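Local coordinates for beta-agarase B (Zobellia galactanivorans, PDB 4ATF), which cleaves the beta-1,4 linkages of agarose at random positions, retaining the anomeric configuration, as a family 16 glycoside hydrolase, at residues I228-P231 against K232-N236; T261-T265 against W266-P270. The protein carries 1 engineered substitution. One frame throughout, in Å; residues are numbered along the deposited sequence.

Contact 1 of 2, residues I228-P231 against K232-N236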
loop_
_atom_site.group_PDB
_atom_site.type_symbol
_atom_site.label_atom_id
_atom_site.label_comp_id
_atom_site.label_asym_id
_atom_site.label_seq_id
_atom_site.Cartn_x
_atom_site.Cartn_y
_atom_site.Cartn_z
ATOM N N ILE A 228 15.299 9.742 10.668
ATOM C CA ILE A 228 14.797 9.052 9.450
ATOM C C ILE A 228 13.241 9.197 9.309
ATOM O O ILE A 228 12.715 9.237 8.178
ATOM C CB ILE A 228 15.247 7.576 9.371
ATOM C CG1 ILE A 228 14.819 6.920 8.046
ATOM C CG2 ILE A 228 14.624 6.773 10.513
ATOM C CD1 ILE A 228 15.595 5.623 7.753
ATOM N N ILE A 229 12.512 9.314 10.420
ATOM C CA ILE A 229 11.013 9.332 10.301
ATOM C C ILE A 229 10.525 10.747 9.861
ATOM O O ILE A 229 9.666 10.889 8.954
ATOM C CB ILE A 229 10.343 8.952 11.655
ATOM C CG1 ILE A 229 10.646 7.470 12.016
ATOM C CG2 ILE A 229 8.796 9.215 11.639
ATOM C CD1 ILE A 229 9.730 6.438 11.421
ATOM N N ASP A 230 11.117 11.786 10.456
ATOM C CA ASP A 230 10.756 13.193 10.104
ATOM C C ASP A 230 11.917 14.232 10.264
ATOM O O ASP A 230 11.800 15.154 11.062
ATOM C CB ASP A 230 9.586 13.633 10.960
ATOM C CG ASP A 230 9.014 15.019 10.519
ATOM O OD1 ASP A 230 9.178 15.418 9.319
ATOM O OD2 ASP A 230 8.410 15.708 11.382
ATOM N N PRO A 231 13.040 14.079 9.528
ATOM C CA PRO A 231 14.178 15.023 9.703
ATOM C C PRO A 231 13.837 16.496 9.291
ATOM O O PRO A 231 14.488 17.426 9.775
ATOM C CB PRO A 231 15.251 14.427 8.772
ATOM C CG PRO A 231 14.410 13.701 7.650
ATOM C CD PRO A 231 13.287 13.085 8.455
ATOM N N LYS A 232 12.820 16.699 8.440
ATOM C CA LYS A 232 12.489 18.060 7.987
ATOM C C LYS A 232 11.424 18.727 8.873
ATOM O O LYS A 232 10.931 19.800 8.525
ATOM C CB LYS A 232 11.986 18.023 6.529
ATOM C CG LYS A 232 12.972 17.502 5.552
ATOM C CD LYS A 232 12.435 17.647 4.067
ATOM C CE LYS A 232 13.377 17.173 3.065
ATOM N NZ LYS A 232 12.962 17.526 1.640
ATOM N N HIS A 233 11.022 18.059 9.957
ATOM C CA HIS A 233 10.029 18.584 10.931
ATOM C C HIS A 233 8.687 18.904 10.200
ATOM O O HIS A 233 7.993 19.888 10.534
ATOM C CB HIS A 233 10.519 19.833 11.711
ATOM C CG HIS A 233 11.729 19.610 12.583
ATOM N ND1 HIS A 233 11.846 20.184 13.829
ATOM C CD2 HIS A 233 12.870 18.897 12.388
ATOM C CE1 HIS A 233 13.019 19.868 14.355
ATOM N NE2 HIS A 233 13.657 19.078 13.503
ATOM N N PHE A 234 8.292 18.061 9.244
ATOM C CA PHE A 234 6.957 18.291 8.593
ATOM C C PHE A 234 5.845 17.985 9.588
ATOM O O PHE A 234 4.700 18.402 9.398
ATOM C CB PHE A 234 6.731 17.386 7.390
ATOM C CG PHE A 234 7.433 17.833 6.154
ATOM C CD1 PHE A 234 8.325 18.970 6.162
ATOM C CD2 PHE A 234 7.204 17.159 4.951
ATOM C CE1 PHE A 234 8.982 19.379 4.948
ATOM C CE2 PHE A 234 7.860 17.603 3.712
ATOM C CZ PHE A 234 8.734 18.658 3.730
ATOM N N THR A 235 6.182 17.240 10.644
ATOM C CA THR A 235 5.174 16.948 11.660
ATOM C C THR A 235 5.125 17.909 12.847
ATOM O O THR A 235 4.445 17.605 13.840
ATOM C CB THR A 235 5.237 15.455 12.154
ATOM O OG1 THR A 235 6.391 15.225 12.986
ATOM C CG2 THR A 235 5.166 14.445 10.938
ATOM N N ASN A 236 5.838 19.045 12.781
ATOM C CA ASN A 236 5.747 20.042 13.870
ATOM C C ASN A 236 4.231 20.409 14.033
ATOM O O ASN A 236 3.522 20.626 12.987
ATOM C CB ASN A 236 6.457 21.368 13.502
ATOM C CG ASN A 236 7.925 21.402 13.899
ATOM O OD1 ASN A 236 8.397 20.551 14.639
ATOM N ND2 ASN A 236 8.630 22.447 13.474
HETATM O O HOH W 1 10.831 14.968 7.206
#
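D230 turns its carboxylate back over the chain that follows it, and both oxygens are taken up by F234 and T235. Its CG stands anti to the backbone N (chi1 -172°), which carries the group across the turn to the backbone of F234 and T235. D230 OD1 accepts the backbone N of F234 at 2.8 Å on its syn lone pair, although the N-H is bent to 142°. D230 OD2 is gripped twice by one residue: T235 OG1 lies 2.6 Å from OD2, and T235 N lies 2.8 Å from that same oxygen. Both donors come from one face of the carboxylate plane. With two donors on OD2 and one on OD1, the carboxylate can hardly rotate, and such a set of donors would be expected to stabilise its negative charge.

Where helix 226-229 ends, D230 is the first residue to leave helical geometry, and two successive type I beta turns follow, D230 to H233 and H233 to N236. H233 N donates to D230 O at 3.2 Å, closing the first; N236 N reaches H233 O at 3.2 Å, closing the second. R248 also donates to D230 O.

A water bridges the turn, donating to D230 OD1 at 2.7 Å and accepting from K232 N at 2.9 Å.

The H233 ring comes edge-on to P231 O, its CD2 3.4 Å from that oxygen in the ring plane, while its ND1 is hydrogen-bonded to I245 O. The F234 side chain extends from the turn to pack against V170 and I172 of strand 164-172.

Contact 2 of 2, residues T261-T265 against W266-P270. With GAL (beta-D-galactopyranose), chain E.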
loop_
_atom_site.group_PDB
_atom_site.type_symbol
_atom_site.label_atom_id
_atom_site.label_comp_id
_atom_site.label_asym_id
_atom_site.label_seq_id
_atom_site.Cartn_x
_atom_site.Cartn_y
_atom_site.Cartn_z
ATOM N N THR A 261 -4.746 -0.299 -6.744
ATOM C CA THR A 261 -3.668 -0.239 -7.743
ATOM C C THR A 261 -3.634 1.191 -8.226
ATOM O O THR A 261 -4.656 1.912 -8.061
ATOM C CB THR A 261 -3.813 -1.278 -8.909
ATOM O OG1 THR A 261 -4.968 -0.969 -9.710
ATOM C CG2 THR A 261 -3.988 -2.717 -8.316
ATOM N N GLU A 262 -2.509 1.603 -8.849
ATOM C CA GLU A 262 -2.309 3.029 -9.263
ATOM C C GLU A 262 -1.394 3.094 -10.461
ATOM O O GLU A 262 -0.393 2.359 -10.529
ATOM C CB GLU A 262 -1.624 3.936 -8.180
ATOM C CG GLU A 262 -2.455 4.254 -6.983
ATOM C CD GLU A 262 -1.710 5.105 -5.891
ATOM O OE1 GLU A 262 -0.558 5.515 -6.087
ATOM O OE2 GLU A 262 -2.255 5.281 -4.779
ATOM N N ASP A 263 -1.692 4.002 -11.383
ATOM C CA ASP A 263 -0.664 4.458 -12.300
ATOM C C ASP A 263 -0.080 5.758 -11.689
ATOM O O ASP A 263 -0.831 6.693 -11.444
ATOM C CB ASP A 263 -1.286 4.784 -13.675
ATOM C CG ASP A 263 -0.282 5.411 -14.609
ATOM O OD1 ASP A 263 -0.185 6.684 -14.619
ATOM O OD2 ASP A 263 0.366 4.630 -15.370
ATOM N N GLN A 264 1.232 5.846 -11.473
ATOM C CA GLN A 264 1.790 7.068 -10.912
ATOM C C GLN A 264 2.479 7.958 -12.004
ATOM O O GLN A 264 3.038 7.449 -12.973
ATOM C CB GLN A 264 2.756 6.660 -9.812
ATOM C CG GLN A 264 1.942 6.097 -8.685
ATOM C CD GLN A 264 2.636 5.103 -7.810
ATOM O OE1 GLN A 264 2.037 4.562 -6.825
ATOM N NE2 GLN A 264 3.890 4.870 -8.073
ATOM N N THR A 265 2.403 9.291 -11.815
ATOM C CA THR A 265 2.991 10.243 -12.781
ATOM C C THR A 265 4.502 10.027 -13.049
ATOM O O THR A 265 4.983 10.122 -14.184
ATOM C CB THR A 265 2.752 11.726 -12.368
ATOM O OG1 THR A 265 1.352 11.907 -12.171
ATOM C CG2 THR A 265 3.211 12.698 -13.520
ATOM N N TRP A 266 5.268 9.697 -12.025
ATOM C CA TRP A 266 6.719 9.540 -12.269
ATOM C C TRP A 266 7.031 8.344 -13.221
ATOM O O TRP A 266 8.156 8.263 -13.760
ATOM C CB TRP A 266 7.492 9.396 -10.938
ATOM C CG TRP A 266 7.301 8.096 -10.155
ATOM C CD1 TRP A 266 6.274 7.787 -9.322
ATOM C CD2 TRP A 266 8.170 6.942 -10.152
ATOM N NE1 TRP A 266 6.428 6.484 -8.791
ATOM C CE2 TRP A 266 7.595 5.966 -9.264
ATOM C CE3 TRP A 266 9.380 6.643 -10.783
ATOM C CZ2 TRP A 266 8.182 4.747 -8.999
ATOM C CZ3 TRP A 266 9.982 5.386 -10.523
ATOM C CH2 TRP A 266 9.373 4.450 -9.635
ATOM N N ARG A 267 6.026 7.454 -13.399
ATOM C CA ARG A 267 6.127 6.229 -14.240
ATOM C C ARG A 267 5.514 6.502 -15.603
ATOM O O ARG A 267 6.160 6.221 -16.603
ATOM C CB ARG A 267 5.407 4.987 -13.614
ATOM C CG ARG A 267 5.829 4.433 -12.213
ATOM C CD ARG A 267 5.239 2.940 -12.103
ATOM N NE ARG A 267 6.460 2.380 -12.234
ATOM C CZ ARG A 267 6.935 1.284 -12.740
ATOM N NH1 ARG A 267 8.226 1.327 -12.540
ATOM N NH2 ARG A 267 6.311 0.215 -13.305
ATOM N N SER A 268 4.276 7.010 -15.666
ATOM C CA SER A 268 3.626 7.307 -17.006
ATOM C C SER A 268 4.045 8.601 -17.695
ATOM O O SER A 268 3.927 8.721 -18.924
ATOM C CB SER A 268 2.086 7.242 -16.900
ATOM O OG SER A 268 1.598 8.183 -15.941
ATOM N N SER A 269 4.524 9.581 -16.930
ATOM C CA SER A 269 5.051 10.838 -17.532
ATOM C C SER A 269 6.383 11.147 -16.877
ATOM O O SER A 269 6.451 12.127 -16.137
ATOM C CB SER A 269 4.152 12.037 -17.203
ATOM O OG SER A 269 2.927 11.899 -17.867
ATOM N N PRO A 270 7.406 10.328 -17.102
ATOM C CA PRO A 270 8.671 10.532 -16.408
ATOM C C PRO A 270 9.312 11.892 -16.689
ATOM O O PRO A 270 9.187 12.428 -17.804
ATOM C CB PRO A 270 9.543 9.436 -16.980
ATOM C CG PRO A 270 8.985 9.248 -18.343
ATOM C CD PRO A 270 7.529 9.291 -18.131
HETATM C C1 GAL E . 2.621 6.188 -1.512
HETATM C C2 GAL E . 2.167 7.567 -1.968
HETATM C C3 GAL E . 0.654 7.806 -1.999
HETATM C C4 GAL E . 0.058 6.685 -2.872
HETATM C C5 GAL E . 0.569 5.308 -2.356
HETATM C C6 GAL E . -0.054 4.103 -3.085
HETATM O O2 GAL E . 2.699 8.435 -1.009
HETATM O O3 GAL E . 0.506 9.105 -2.599
HETATM O O4 GAL E . 0.522 6.881 -4.181
HETATM O O5 GAL E . 1.995 5.175 -2.282
HETATM O O6 GAL E . 0.480 2.961 -2.411
#
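Strand 255-262 of the GH16 jelly roll runs into the agarose-binding cleft and hands over to the short helix 265-268, with Q264 at the N-cap position. E262, an experimentally established substrate-binding residue, faces the sugar: the O4 hydroxyl of GAL donates to E262 OE1 at 2.6 Å, while E262 OE2 is held by N260.

Q264 starts the helix through its backbone. Its O accepts S268 N at 3.0 Å, almost straight in both senses, with 170° at the hydrogen and the donor nearly in line with the C=O bond. R267 N, also 3.0 Å from Q264 O, comes from well above the carbonyl plane. One residue further along, S269 N reaches T265 O at 2.8 Å.

The Q264 and W266 side chains run side by side in the same direction, the amide and indole planes only 26° apart. Q264 CB sits 3.7 Å from W266 CD1. On the indole's face rests R267 CG, 3.8 Å above the ring centre; R267 then bends away at chi3, its NH2 reaching T123 O and its guanidinium making a cation-pi contact with F160.

D263 ties the strand end to the helix. L68 N and T280 OG1 hold its two oxygens from outside, and S268 OG, set between its own backbone N and carbonyl carbon (chi1 59°), donates to the syn lone pair of D263 OD1 at 2.7 Å.

Contacts 1 and 2 follow one another along the chain: the helix end and turns at 228-236 are complete before strand 255-262 leads into 261-270. Their centres are 26 Å apart and their nearest atoms about 16 Å, so they do not touch. Contact 2 forms part of the glycan pocket itself, with the Q264 side chain about 4 Å from that of D143, an engineered substitution at the position of the probable proton donor. Contact 1 packs against strands 164-172 and 177-179, which carry substrate-binding residues: the F234 side chain is about 6 Å from that of D178 and about 8 Å from that of H169, yet about 11 Å from the nearest bound sugars.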